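PDB 6ZM3: ubiquitin-conjugating enzyme-like protein from Leishmania mexicana, which probably acts as a ubiquitin E2 variant of the UBE2V type, partnering an active ubiquitin-conjugating enzyme in the assembly of ubiquitin chains. Local coordinates for residues F42-G47 with S63-C68; N71-P76 with W107-T112; P77-L82 with G94-E99; K100-K105 with L117-K122. All blocks are in the same frame, centred on the assembly; numbering follows the deposited sequence. Where two conformers were deposited one is given.

How the interactions relate
Along the chain from the N terminus, interaction 1 closes the hairpin of strands 44-50 and 61-67, the two central strands of the sheet. The next residues, 71-76, open interaction 2; by meeting 107-112 they close a longer loop. Nested inside that loop is interaction 3, where strand 78-81, neighbour of 61-67 in the sheet, is lined on its other side by 94-99. Interaction 4 crosses interaction 2, its segments alternating with those of 2 along the chain, and sets helix 102-105 against helix 113-125. Phe104 meets Pro76, Pro77 and Val96, while Leu117 and Leu120 pack on Leu64, so that loops, sheet and helix share one core.

Interaction 1: residues F42-G47 with S63-C68; sequences FHYWNG and SLEIYC
Tyr44 to Gly47 pair with Leu64 to Tyr67 as antiparallel strands in the middle of a four-stranded sheet, the two partners being neighbours in a hairpin. Trp45 and Ile66 form a hydrogen-bonded pair: Trp45 N donates to Ile66 O at 2.8 Å, and Ile66 N returns a bond to Trp45 O. Gly47 and Leu64 repeat this exchange, and beyond the strand end Cys68 N reaches His43 O at 2.9 Å. On the face of Tyr44 and Tyr67 the two rings make an offset stack with planes 17° apart. Contact is off centre, Tyr67 CD1 lying 3.5 Å from Tyr44 CZ, while the Tyr44 hydroxyl hangs over the rim of the Tyr67 ring. A chi1 of -78° sets Tyr44 CG beside its own N and opposite the carbonyl carbon, and from there the ring leans over Tyr67. Glu65 CG and its carboxylate run beside Tyr44 CD1, but the charge is spent on salt bridges to Arg35 and Arg80. The other face is buried: Trp45 CB meets Ile66 CB at 4.0 Å, and Cys68 SG lies obliquely to the indole, 4.2 Å from Trp45 CD1. Trp45 NE1 donates to Phe42 O, which restrains the rotation of the indole. Met113 and Leu117 of helix 113-125 cover this side, the sheet-on-helix packing of the ubiquitin-conjugating (UBC) fold.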
loop_
_atom_site.group_PDB
_atom_site.type_symbol
_atom_site.label_atom_id
_atom_site.label_comp_id
_atom_site.label_asym_id
_atom_site.label_seq_id
_atom_site.Cartn_x
_atom_site.Cartn_y
_atom_site.Cartn_z
ATOM N N PHE B 42 11.350 18.360 8.101
ATOM C CA PHE B 42 11.064 16.980 8.459
ATOM C C PHE B 42 9.825 16.867 9.351
ATOM O O PHE B 42 9.859 16.156 10.340
ATOM C CB PHE B 42 12.284 16.348 9.152
ATOM C CG PHE B 42 13.606 16.717 8.526
ATOM C CD1 PHE B 42 13.906 16.358 7.214
ATOM C CD2 PHE B 42 14.568 17.404 9.249
ATOM C CE1 PHE B 42 15.131 16.673 6.650
ATOM C CE2 PHE B 42 15.804 17.710 8.690
ATOM C CZ PHE B 42 16.083 17.341 7.390
ATOM N N HIS B 43 8.712 17.502 8.955
ATOM C CA HIS B 43 7.513 17.474 9.775
ATOM C C HIS B 43 6.870 16.090 9.740
ATOM O O HIS B 43 6.529 15.532 10.777
ATOM C CB HIS B 43 6.545 18.577 9.319
ATOM C CG HIS B 43 6.997 19.951 9.655
ATOM N ND1 HIS B 43 6.830 20.499 10.913
ATOM C CD2 HIS B 43 7.573 20.903 8.897
ATOM C CE1 HIS B 43 7.278 21.734 10.910
ATOM N NE2 HIS B 43 7.737 21.990 9.678
ATOM N N TYR B 44 6.748 15.490 8.549
ATOM C CA TYR B 44 6.012 14.246 8.436
ATOM C C TYR B 44 6.899 13.076 8.035
ATOM O O TYR B 44 7.709 13.222 7.117
ATOM C CB TYR B 44 4.868 14.413 7.434
ATOM C CG TYR B 44 3.696 15.150 8.041
ATOM C CD1 TYR B 44 2.770 14.485 8.834
ATOM C CD2 TYR B 44 3.524 16.507 7.841
ATOM C CE1 TYR B 44 1.696 15.153 9.403
ATOM C CE2 TYR B 44 2.440 17.188 8.386
ATOM C CZ TYR B 44 1.528 16.510 9.172
ATOM O OH TYR B 44 0.476 17.169 9.751
ATOM N N TRP B 45 6.665 11.937 8.701
ATOM C CA TRP B 45 7.348 10.687 8.456
ATOM C C TRP B 45 6.334 9.586 8.184
ATOM O O TRP B 45 5.254 9.577 8.769
ATOM C CB TRP B 45 8.254 10.347 9.655
ATOM C CG TRP B 45 9.286 11.394 9.932
ATOM C CD1 TRP B 45 9.084 12.658 10.399
ATOM C CD2 TRP B 45 10.712 11.243 9.793
ATOM N NE1 TRP B 45 10.273 13.325 10.514
ATOM C CE2 TRP B 45 11.291 12.478 10.131
ATOM C CE3 TRP B 45 11.531 10.197 9.356
ATOM C CZ2 TRP B 45 12.674 12.682 10.139
ATOM C CZ3 TRP B 45 12.892 10.417 9.299
ATOM C CH2 TRP B 45 13.456 11.637 9.698
ATOM N N ASN B 46 6.696 8.670 7.297
ATOM C CA ASN B 46 5.919 7.484 7.018
ATOM C C ASN B 46 6.439 6.451 7.995
ATOM O O ASN B 46 7.638 6.414 8.211
ATOM C CB ASN B 46 6.173 6.941 5.610
ATOM C CG ASN B 46 5.692 7.819 4.478
ATOM O OD1 ASN B 46 4.868 8.696 4.669
ATOM N ND2 ASN B 46 6.197 7.581 3.279
ATOM N N GLY B 47 5.545 5.640 8.575
ATOM C CA GLY B 47 5.964 4.514 9.387
ATOM C C GLY B 47 5.361 3.212 8.872
ATOM O O GLY B 47 4.266 3.169 8.294
ATOM N N SER B 63 0.626 0.611 7.951
ATOM C CA SER B 63 1.159 1.921 7.620
ATOM C C SER B 63 0.710 2.930 8.677
ATOM O O SER B 63 -0.436 2.880 9.137
ATOM C CB SER B 63 0.731 2.407 6.232
ATOM O OG SER B 63 1.358 1.630 5.186
ATOM N N LEU B 64 1.628 3.839 9.011
ATOM C CA LEU B 64 1.387 4.907 9.974
ATOM C C LEU B 64 1.872 6.240 9.422
ATOM O O LEU B 64 2.763 6.294 8.564
ATOM C CB LEU B 64 2.156 4.561 11.257
ATOM C CG LEU B 64 1.772 3.246 11.923
ATOM C CD1 LEU B 64 2.732 2.112 11.520
ATOM C CD2 LEU B 64 1.772 3.440 13.454
ATOM N N GLU B 65 1.322 7.333 9.948
ATOM C CA GLU B 65 1.859 8.645 9.677
ATOM C C GLU B 65 2.361 9.206 11.003
ATOM O O GLU B 65 1.707 8.972 12.037
ATOM C CB GLU B 65 0.751 9.560 9.177
ATOM C CG GLU B 65 1.246 10.942 8.803
ATOM C CD GLU B 65 0.284 11.634 7.850
ATOM O OE1 GLU B 65 0.497 11.551 6.594
ATOM O OE2 GLU B 65 -0.682 12.229 8.361
ATOM N N ILE B 66 3.518 9.888 10.936
ATOM C CA ILE B 66 4.145 10.522 12.086
ATOM C C ILE B 66 4.308 12.011 11.820
ATOM O O ILE B 66 4.868 12.437 10.802
ATOM C CB ILE B 66 5.458 9.830 12.505
ATOM C CG1 ILE B 66 5.227 8.319 12.609
ATOM C CG2 ILE B 66 5.940 10.434 13.838
ATOM C CD1 ILE B 66 6.465 7.425 12.699
ATOM N N TYR B 67 3.823 12.807 12.774
ATOM C CA TYR B 67 3.985 14.243 12.744
ATOM C C TYR B 67 4.876 14.659 13.911
ATOM O O TYR B 67 4.529 14.377 15.047
ATOM C CB TYR B 67 2.621 14.902 12.922
ATOM C CG TYR B 67 2.603 16.407 12.921
ATOM C CD1 TYR B 67 3.369 17.140 12.030
ATOM C CD2 TYR B 67 1.783 17.108 13.796
ATOM C CE1 TYR B 67 3.341 18.517 11.999
ATOM C CE2 TYR B 67 1.744 18.495 13.780
ATOM C CZ TYR B 67 2.528 19.202 12.886
ATOM O OH TYR B 67 2.512 20.561 12.847
ATOM N N CYS B 68 6.025 15.278 13.611
ATOM C CA CYS B 68 6.866 15.908 14.628
ATOM C C CYS B 68 6.663 17.425 14.590
ATOM O O CYS B 68 7.142 18.115 13.692
ATOM C CB CYS B 68 8.338 15.515 14.460
ATOM S SG CYS B 68 8.657 13.739 14.385
#

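Interaction 2: residues N71-P76 with W107-T112; sequences NYPKVP and WDRRTT
The Trp107 indole has Pro76 lying over one face, Arg109 N above the opposite face near the rim, and Pro73 O and Lys74 O at its edge. Pro73 and Pro76 belong to the Tyr-Pro-X-X-Pro-Pro motif familiar from UBC folds, here with a cis peptide bond before Pro73. Pro76 CA makes a CH-pi contact 3.6 Å from the centroid of the six-membered ring, and Pro76 CG sits 3.5 Å from Trp107 CG. A chi1 of 173° turns Trp107 CG to the far side from its own N and carries the indole toward 71-76. There Trp107 NE1 donates to Pro73 O at 2.9 Å, nearly in the ring plane but well above the plane of the carbonyl. The pyrrolidine of Pro73 is held between two flat groups: its CB lies over the centre of the Tyr72 ring, whose hydroxyl bonds Glu16, and its CG faces the Arg109 guanidinium. Arg109 NH2 bonds Val7 O while resting 3.5 Å from Pro73 CG.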
loop_
_atom_site.group_PDB
_atom_site.type_symbol
_atom_site.label_atom_id
_atom_site.label_comp_id
_atom_site.label_asym_id
_atom_site.label_seq_id
_atom_site.Cartn_x
_atom_site.Cartn_y
_atom_site.Cartn_z
ATOM N N ASN B 71 7.464 21.170 18.908
ATOM C CA ASN B 71 8.013 20.883 20.223
ATOM C C ASN B 71 8.642 19.493 20.290
ATOM O O ASN B 71 9.159 19.136 21.336
ATOM C CB ASN B 71 7.034 21.223 21.359
ATOM C CG ASN B 71 6.640 22.689 21.410
ATOM O OD1 ASN B 71 5.497 23.021 21.690
ATOM N ND2 ASN B 71 7.572 23.588 21.158
ATOM N N TYR B 72 8.656 18.704 19.189
ATOM C CA TYR B 72 9.354 17.428 19.179
ATOM C C TYR B 72 10.848 17.655 19.429
ATOM O O TYR B 72 11.374 18.659 18.924
ATOM C CB TYR B 72 9.250 16.733 17.819
ATOM C CG TYR B 72 9.878 15.355 17.744
ATOM C CD1 TYR B 72 9.221 14.251 18.260
ATOM C CD2 TYR B 72 11.117 15.144 17.124
ATOM C CE1 TYR B 72 9.762 12.980 18.188
ATOM C CE2 TYR B 72 11.670 13.868 17.053
ATOM C CZ TYR B 72 10.981 12.774 17.555
ATOM O OH TYR B 72 11.449 11.485 17.508
ATOM N N PRO B 73 11.578 16.794 20.190
ATOM C CA PRO B 73 11.034 15.686 20.971
ATOM C C PRO B 73 10.756 16.030 22.442
ATOM O O PRO B 73 10.842 15.143 23.283
ATOM C CB PRO B 73 12.192 14.690 20.907
ATOM C CG PRO B 73 13.426 15.542 20.979
ATOM C CD PRO B 73 13.039 16.869 20.373
ATOM N N LYS B 74 10.482 17.308 22.735
ATOM C CA LYS B 74 10.175 17.733 24.101
ATOM C C LYS B 74 8.842 17.117 24.518
ATOM O O LYS B 74 8.706 16.618 25.639
ATOM C CB LYS B 74 10.213 19.251 24.275
ATOM C CG LYS B 74 11.618 19.822 24.465
ATOM C CD LYS B 74 11.653 21.206 25.094
ATOM C CE LYS B 74 11.743 22.344 24.097
ATOM N NZ LYS B 74 10.485 22.523 23.332
ATOM N N VAL B 75 7.913 17.088 23.557
ATOM C CA VAL B 75 6.663 16.343 23.676
ATOM C C VAL B 75 6.667 15.221 22.634
ATOM O O VAL B 75 7.436 15.268 21.674
ATOM C CB VAL B 75 5.449 17.276 23.514
ATOM C CG1 VAL B 75 5.457 18.400 24.536
ATOM C CG2 VAL B 75 5.351 17.839 22.106
ATOM N N PRO B 76 5.844 14.153 22.770
ATOM C CA PRO B 76 5.961 13.001 21.874
ATOM C C PRO B 76 5.561 13.340 20.434
ATOM O O PRO B 76 4.898 14.347 20.186
ATOM C CB PRO B 76 5.008 11.959 22.505
ATOM C CG PRO B 76 4.764 12.471 23.921
ATOM C CD PRO B 76 4.779 13.978 23.772
ATOM N N TRP B 107 6.761 9.997 28.940
ATOM C CA TRP B 107 7.533 10.373 27.752
ATOM C C TRP B 107 8.962 10.720 28.173
ATOM O O TRP B 107 9.154 11.595 29.012
ATOM C CB TRP B 107 6.869 11.551 27.013
ATOM C CG TRP B 107 7.678 12.108 25.874
ATOM C CD1 TRP B 107 8.206 13.363 25.755
ATOM C CD2 TRP B 107 8.049 11.408 24.672
ATOM N NE1 TRP B 107 8.886 13.485 24.565
ATOM C CE2 TRP B 107 8.825 12.296 23.894
ATOM C CE3 TRP B 107 7.830 10.106 24.202
ATOM C CZ2 TRP B 107 9.333 11.937 22.645
ATOM C CZ3 TRP B 107 8.354 9.743 22.975
ATOM C CH2 TRP B 107 9.115 10.643 22.225
ATOM N N ASP B 108 9.934 10.017 27.581
ATOM C CA ASP B 108 11.354 10.316 27.649
ATOM C C ASP B 108 11.809 10.869 26.288
ATOM O O ASP B 108 11.786 10.129 25.313
ATOM C CB ASP B 108 12.083 9.015 27.979
ATOM C CG ASP B 108 13.595 9.133 28.107
ATOM O OD1 ASP B 108 14.142 10.193 27.733
ATOM O OD2 ASP B 108 14.212 8.149 28.570
ATOM N N ARG B 109 12.188 12.162 26.232
ATOM C CA ARG B 109 12.914 12.825 25.152
ATOM C C ARG B 109 13.686 11.859 24.254
ATOM O O ARG B 109 13.676 12.007 23.033
ATOM C CB ARG B 109 14.000 13.731 25.750
ATOM C CG ARG B 109 13.672 15.215 25.754
ATOM C CD ARG B 109 14.970 16.003 25.757
ATOM N NE ARG B 109 15.640 16.048 24.450
ATOM C CZ ARG B 109 15.606 17.084 23.613
ATOM N NH1 ARG B 109 14.943 18.182 23.931
ATOM N NH2 ARG B 109 16.243 17.018 22.451
ATOM N N ARG B 110 14.391 10.899 24.862
ATOM C CA ARG B 110 15.387 10.086 24.177
ATOM C C ARG B 110 14.748 9.102 23.190
ATOM O O ARG B 110 15.440 8.480 22.375
ATOM C CB ARG B 110 16.313 9.410 25.197
ATOM C CG ARG B 110 17.356 10.348 25.792
ATOM C CD ARG B 110 18.083 9.659 26.940
ATOM N NE ARG B 110 17.220 9.418 28.101
ATOM C CZ ARG B 110 17.535 8.690 29.174
ATOM N NH1 ARG B 110 18.715 8.103 29.284
ATOM N NH2 ARG B 110 16.656 8.544 30.146
ATOM N N THR B 111 13.425 8.928 23.314
ATOM C CA THR B 111 12.718 7.897 22.581
ATOM C C THR B 111 12.592 8.384 21.128
ATOM O O THR B 111 12.141 9.501 20.876
ATOM C CB THR B 111 11.464 7.457 23.376
ATOM O OG1 THR B 111 11.205 8.374 24.440
ATOM C CG2 THR B 111 11.664 6.184 24.161
ATOM N N THR B 112 13.042 7.549 20.191
ATOM C CA THR B 112 13.031 7.922 18.774
ATOM C C THR B 112 11.768 7.398 18.097
ATOM O O THR B 112 11.116 6.490 18.627
ATOM C CB THR B 112 14.250 7.343 18.063
ATOM O OG1 THR B 112 14.136 5.930 18.145
ATOM C CG2 THR B 112 15.547 7.754 18.732
#

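Interaction 3: residues P77-L82 with G94-E99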
loop_
_atom_site.group_PDB
_atom_site.type_symbol
_atom_site.label_atom_id
_atom_site.label_comp_id
_atom_site.label_asym_id
_atom_site.label_seq_id
_atom_site.Cartn_x
_atom_site.Cartn_y
_atom_site.Cartn_z
ATOM N N PRO B 77 5.945 12.505 19.435
ATOM C CA PRO B 77 5.432 12.667 18.082
ATOM C C PRO B 77 3.957 12.264 18.071
ATOM O O PRO B 77 3.515 11.462 18.902
ATOM C CB PRO B 77 6.210 11.622 17.271
ATOM C CG PRO B 77 6.687 10.578 18.263
ATOM C CD PRO B 77 6.783 11.309 19.581
ATOM N N HIS B 78 3.218 12.799 17.104
ATOM C CA HIS B 78 1.835 12.396 16.868
ATOM C C HIS B 78 1.847 11.253 15.869
ATOM O O HIS B 78 2.318 11.458 14.753
ATOM C CB HIS B 78 1.036 13.598 16.352
ATOM C CG HIS B 78 1.168 14.790 17.240
ATOM N ND1 HIS B 78 0.671 14.810 18.528
ATOM C CD2 HIS B 78 1.748 15.996 17.045
ATOM C CE1 HIS B 78 0.920 15.976 19.078
ATOM N NE2 HIS B 78 1.582 16.723 18.189
ATOM N N ILE B 79 1.394 10.072 16.306
ATOM C CA ILE B 79 1.389 8.856 15.513
ATOM C C ILE B 79 -0.074 8.472 15.270
ATOM O O ILE B 79 -0.860 8.362 16.214
ATOM C CB ILE B 79 2.200 7.734 16.201
ATOM C CG1 ILE B 79 3.610 8.199 16.614
ATOM C CG2 ILE B 79 2.249 6.447 15.377
ATOM C CD1 ILE B 79 4.562 7.043 16.940
ATOM N N ARG B 80 -0.424 8.263 13.993
ATOM C CA ARG B 80 -1.744 7.787 13.593
ATOM C C ARG B 80 -1.540 6.529 12.750
ATOM O O ARG B 80 -0.740 6.539 11.804
ATOM C CB ARG B 80 -2.370 8.821 12.654
ATOM C CG ARG B 80 -3.890 8.899 12.663
ATOM C CD ARG B 80 -4.421 10.128 11.937
ATOM N NE ARG B 80 -3.623 10.504 10.764
ATOM C CZ ARG B 80 -3.953 10.259 9.486
ATOM N NH1 ARG B 80 -5.086 9.643 9.188
ATOM N NH2 ARG B 80 -3.160 10.653 8.498
ATOM N N PHE B 81 -2.305 5.477 13.038
ATOM C CA PHE B 81 -2.329 4.346 12.126
ATOM C C PHE B 81 -3.163 4.723 10.905
ATOM O O PHE B 81 -4.249 5.301 11.045
ATOM C CB PHE B 81 -2.890 3.089 12.790
ATOM C CG PHE B 81 -1.906 2.285 13.606
ATOM C CD1 PHE B 81 -1.655 2.618 14.936
ATOM C CD2 PHE B 81 -1.264 1.183 13.064
ATOM C CE1 PHE B 81 -0.763 1.868 15.687
ATOM C CE2 PHE B 81 -0.394 0.425 13.821
ATOM C CZ PHE B 81 -0.160 0.766 15.138
ATOM N N LEU B 82 -2.651 4.382 9.720
ATOM C CA LEU B 82 -3.422 4.509 8.488
ATOM C C LEU B 82 -4.137 3.196 8.202
ATOM O O LEU B 82 -5.272 3.215 7.716
ATOM C CB LEU B 82 -2.504 4.869 7.321
ATOM C CG LEU B 82 -1.815 6.231 7.407
ATOM C CD1 LEU B 82 -1.102 6.532 6.093
ATOM C CD2 LEU B 82 -2.792 7.345 7.730
ATOM N N GLY B 94 -7.644 5.988 14.691
ATOM C CA GLY B 94 -6.283 5.514 14.437
ATOM C C GLY B 94 -5.192 6.236 15.242
ATOM O O GLY B 94 -4.018 5.854 15.170
ATOM N N THR B 95 -5.542 7.315 15.961
ATOM C CA THR B 95 -4.551 8.048 16.739
ATOM C C THR B 95 -3.981 7.180 17.866
ATOM O O THR B 95 -4.721 6.506 18.582
ATOM C CB THR B 95 -5.145 9.346 17.296
ATOM O OG1 THR B 95 -6.328 8.999 18.021
ATOM C CG2 THR B 95 -5.559 10.335 16.235
ATOM N N VAL B 96 -2.652 7.221 18.048
ATOM C CA VAL B 96 -2.026 6.578 19.204
ATOM C C VAL B 96 -2.251 7.505 20.390
ATOM O O VAL B 96 -1.861 8.650 20.360
ATOM C CB VAL B 96 -0.535 6.262 18.970
ATOM C CG1 VAL B 96 0.167 5.716 20.210
ATOM C CG2 VAL B 96 -0.377 5.253 17.845
ATOM N N ASN B 97 -3.000 7.000 21.376
ATOM C CA ASN B 97 -3.467 7.720 22.557
ATOM C C ASN B 97 -2.306 7.998 23.515
ATOM O O ASN B 97 -1.619 7.072 23.924
ATOM C CB ASN B 97 -4.519 6.839 23.255
ATOM C CG ASN B 97 -5.184 7.558 24.399
ATOM O OD1 ASN B 97 -4.544 7.788 25.414
ATOM N ND2 ASN B 97 -6.442 7.920 24.228
ATOM N N ARG B 98 -2.178 9.255 23.926
ATOM C CA ARG B 98 -1.043 9.768 24.679
ATOM C C ARG B 98 -1.075 9.353 26.153
ATOM O O ARG B 98 -0.044 9.399 26.827
ATOM C CB ARG B 98 -0.936 11.277 24.470
ATOM C CG ARG B 98 -0.237 11.636 23.165
ATOM C CD ARG B 98 -0.522 13.055 22.694
ATOM N NE ARG B 98 0.622 13.621 21.984
ATOM C CZ ARG B 98 1.398 14.620 22.413
ATOM N NH1 ARG B 98 1.151 15.213 23.571
ATOM N NH2 ARG B 98 2.420 15.026 21.673
ATOM N N GLU B 99 -2.244 8.915 26.636
ATOM C CA GLU B 99 -2.369 8.482 28.022
ATOM C C GLU B 99 -2.327 6.957 28.114
ATOM O O GLU B 99 -2.105 6.406 29.188
ATOM C CB GLU B 99 -3.614 9.093 28.685
ATOM C CG GLU B 99 -3.724 10.600 28.469
ATOM C CD GLU B 99 -4.163 11.454 29.654
ATOM O OE1 GLU B 99 -5.366 11.418 30.003
ATOM O OE2 GLU B 99 -3.305 12.178 30.215
HETATM O O HOH W 1 1.504 12.038 20.398
HETATM O O HOH W 2 -0.159 10.661 18.801
#
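Ile79 and Phe81 grip the chain opposite with two backbone bonds, Val96 N to Ile79 O and Phe81 N to Gly94 O, both 2.8 Å long. The first is nearly straight, with 171° at the hydrogen. Between them the backbones of Arg80 and Thr95 are bridged once, with CA atoms 4.2 Å apart. Gly94 comes so close here that a CB would run into Phe81 O, and its positive phi also suits glycine. One residue along from the bridge, a water joins the two chains, accepting from Ile79 N and donating to Val96 O. Val96 CG2 packs 3.8 Å from Ile79 CG2 and 4.0 Å from Phe81 CE1, on the side where Phe104 and Leu120 close the core. At the other end the Arg98 guanidinium crosses the His78 imidazole obliquely, planes 25° apart, NH2 lying 3.1 Å from His78 CE1. Further out, Thr95 OG1 is bonded to Asp93 and Asp91, and Asn97 forms an Asx turn through Glu99 N. A Gly-X-hydrophobic run laid beside the fourth strand is as in active E2 enzymes, and Asn97 probably occupies the place of their catalytic cysteine, as expected of a UBE2V-type variant.

Interaction 4: residues K100-K105 with L117-K122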
loop_
_atom_site.group_PDB
_atom_site.type_symbol
_atom_site.label_atom_id
_atom_site.label_comp_id
_atom_site.label_asym_id
_atom_site.label_seq_id
_atom_site.Cartn_x
_atom_site.Cartn_y
_atom_site.Cartn_z
ATOM N N LYS B 100 -2.574 6.266 26.997
ATOM C CA LYS B 100 -2.667 4.811 27.017
ATOM C C LYS B 100 -1.405 4.142 26.476
ATOM O O LYS B 100 -1.178 2.968 26.771
ATOM C CB LYS B 100 -3.878 4.312 26.226
ATOM C CG LYS B 100 -5.229 4.629 26.861
ATOM C CD LYS B 100 -6.395 4.489 25.903
ATOM C CE LYS B 100 -7.726 4.592 26.617
ATOM N NZ LYS B 100 -8.804 3.934 25.839
ATOM N N PHE B 101 -0.638 4.826 25.612
ATOM C CA PHE B 101 0.581 4.185 25.114
ATOM C C PHE B 101 1.685 4.440 26.140
ATOM O O PHE B 101 2.019 5.597 26.361
ATOM C CB PHE B 101 0.967 4.738 23.732
ATOM C CG PHE B 101 2.134 4.058 23.041
ATOM C CD1 PHE B 101 2.370 2.699 23.185
ATOM C CD2 PHE B 101 3.015 4.793 22.266
ATOM C CE1 PHE B 101 3.446 2.080 22.565
ATOM C CE2 PHE B 101 4.102 4.173 21.657
ATOM C CZ PHE B 101 4.305 2.821 21.792
ATOM N N HIS B 102 2.233 3.375 26.741
ATOM C CA HIS B 102 3.186 3.511 27.843
ATOM C C HIS B 102 4.302 4.507 27.489
ATOM O O HIS B 102 4.617 5.391 28.275
ATOM C CB HIS B 102 3.686 2.145 28.347
ATOM C CG HIS B 102 4.732 1.518 27.486
ATOM N ND1 HIS B 102 4.432 0.901 26.281
ATOM C CD2 HIS B 102 6.071 1.415 27.639
ATOM C CE1 HIS B 102 5.534 0.427 25.747
ATOM N NE2 HIS B 102 6.556 0.733 26.563
ATOM N N VAL B 103 4.835 4.428 26.262
ATOM C CA VAL B 103 5.931 5.280 25.836
ATOM C C VAL B 103 5.555 6.751 25.905
ATOM O O VAL B 103 6.399 7.622 26.070
ATOM C CB VAL B 103 6.314 4.917 24.398
ATOM C CG1 VAL B 103 7.335 5.904 23.840
ATOM C CG2 VAL B 103 6.783 3.477 24.346
ATOM N N PHE B 104 4.282 7.053 25.691
ATOM C CA PHE B 104 3.860 8.439 25.620
ATOM C C PHE B 104 3.439 8.946 26.998
ATOM O O PHE B 104 3.612 10.129 27.289
ATOM C CB PHE B 104 2.661 8.579 24.683
ATOM C CG PHE B 104 3.005 8.522 23.214
ATOM C CD1 PHE B 104 4.314 8.650 22.778
ATOM C CD2 PHE B 104 2.000 8.389 22.261
ATOM C CE1 PHE B 104 4.623 8.590 21.425
ATOM C CE2 PHE B 104 2.308 8.343 20.905
ATOM C CZ PHE B 104 3.621 8.428 20.492
ATOM N N LYS B 105 2.810 8.066 27.782
ATOM C CA LYS B 105 2.335 8.399 29.121
ATOM C C LYS B 105 3.511 8.874 29.967
ATOM O O LYS B 105 3.414 9.901 30.638
ATOM C CB LYS B 105 1.727 7.153 29.775
ATOM C CG LYS B 105 0.979 7.387 31.089
ATOM C CD LYS B 105 0.691 6.084 31.822
ATOM C CE LYS B 105 -0.581 6.062 32.642
ATOM N NZ LYS B 105 -0.583 7.080 33.716
ATOM N N LEU B 117 7.750 2.896 17.133
ATOM C CA LEU B 117 7.184 1.837 16.312
ATOM C C LEU B 117 7.524 0.438 16.836
ATOM O O LEU B 117 6.652 -0.444 16.817
ATOM C CB LEU B 117 7.589 2.020 14.841
ATOM C CG LEU B 117 7.142 3.292 14.123
ATOM C CD1 LEU B 117 7.332 3.134 12.600
ATOM C CD2 LEU B 117 5.684 3.646 14.404
ATOM N N SER B 118 8.779 0.185 17.286
ATOM C CA SER B 118 9.097 -1.107 17.870
ATOM C C SER B 118 8.186 -1.383 19.059
ATOM O O SER B 118 7.784 -2.518 19.247
ATOM C CB SER B 118 10.546 -1.251 18.267
ATOM O OG SER B 118 11.230 -1.963 17.261
ATOM N N GLU B 119 7.908 -0.327 19.835
ATOM C CA GLU B 119 7.092 -0.385 21.042
ATOM C C GLU B 119 5.604 -0.574 20.721
ATOM O O GLU B 119 4.912 -1.267 21.477
ATOM C CB GLU B 119 7.358 0.794 21.976
ATOM C CG GLU B 119 8.745 0.748 22.636
ATOM C CD GLU B 119 8.934 -0.356 23.662
ATOM O OE1 GLU B 119 8.037 -0.504 24.506
ATOM O OE2 GLU B 119 9.924 -1.125 23.568
ATOM N N LEU B 120 5.108 0.026 19.626
ATOM C CA LEU B 120 3.777 -0.326 19.128
ATOM C C LEU B 120 3.715 -1.775 18.649
ATOM O O LEU B 120 2.721 -2.481 18.861
ATOM C CB LEU B 120 3.358 0.677 18.051
ATOM C CG LEU B 120 3.008 2.045 18.610
ATOM C CD1 LEU B 120 2.910 3.099 17.512
ATOM C CD2 LEU B 120 1.685 1.953 19.382
ATOM N N ARG B 121 4.800 -2.262 18.029
ATOM C CA ARG B 121 4.849 -3.640 17.582
ATOM C C ARG B 121 4.867 -4.629 18.749
ATOM O O ARG B 121 4.216 -5.665 18.685
ATOM C CB ARG B 121 6.032 -3.870 16.632
ATOM C CG ARG B 121 5.919 -5.179 15.872
ATOM C CD ARG B 121 7.093 -5.328 14.934
ATOM N NE ARG B 121 7.281 -6.661 14.414
ATOM C CZ ARG B 121 7.997 -7.617 15.017
ATOM N NH1 ARG B 121 8.525 -7.431 16.223
ATOM N NH2 ARG B 121 8.145 -8.783 14.427
ATOM N N LYS B 122 5.574 -4.298 19.829
ATOM C CA LYS B 122 5.546 -5.147 21.012
ATOM C C LYS B 122 4.130 -5.161 21.599
ATOM O O LYS B 122 3.675 -6.216 22.014
ATOM C CB LYS B 122 6.526 -4.629 22.070
ATOM C CG LYS B 122 8.010 -4.667 21.718
ATOM C CD LYS B 122 8.894 -4.653 22.955
#
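Phe101 crosses Leu120 at about a right angle and offers one ring face to the leucine, where the short helix 102-105 of this UBC fold packs on helix 113-125. Leu120 CD2 makes a CH-pi contact over that face, 3.7 Å from the ring centroid, and Leu120 CG touches Phe101 CZ at 3.5 Å. The opposite face is taken by Val103 CB, two residues on, so the ring is sandwiched between its own helix and the long one. Phe101 CG stands anti to the backbone nitrogen (chi1 -174°), which drives the ring from the N-cap position straight at 117-122. Its edge meets Glu119 O and Phe104 CD2; the Phe104 ring, in turn, receives Phe101 CD2 over its centre and reaches on to Pro76 and Val96. Glu119 lies across the outer side of this cluster. Its CB rests 3.6 Å from Val103 CG2 and 3.7 Å from Phe101 CZ, and a bend at chi2 (-69°) turns the carboxylate toward the exposed His102. That imidazole has Val103 CG2 over one face. Carboxylate and ring planes stand 72° apart, with Glu119 OE1 meeting the ring at its edge. OE1 lies almost equally close to two ring atoms, 2.9 Å from His102 CE1 and 2.8 Å from His102 NE2, from which it accepts a weak, strongly bent hydrogen bond.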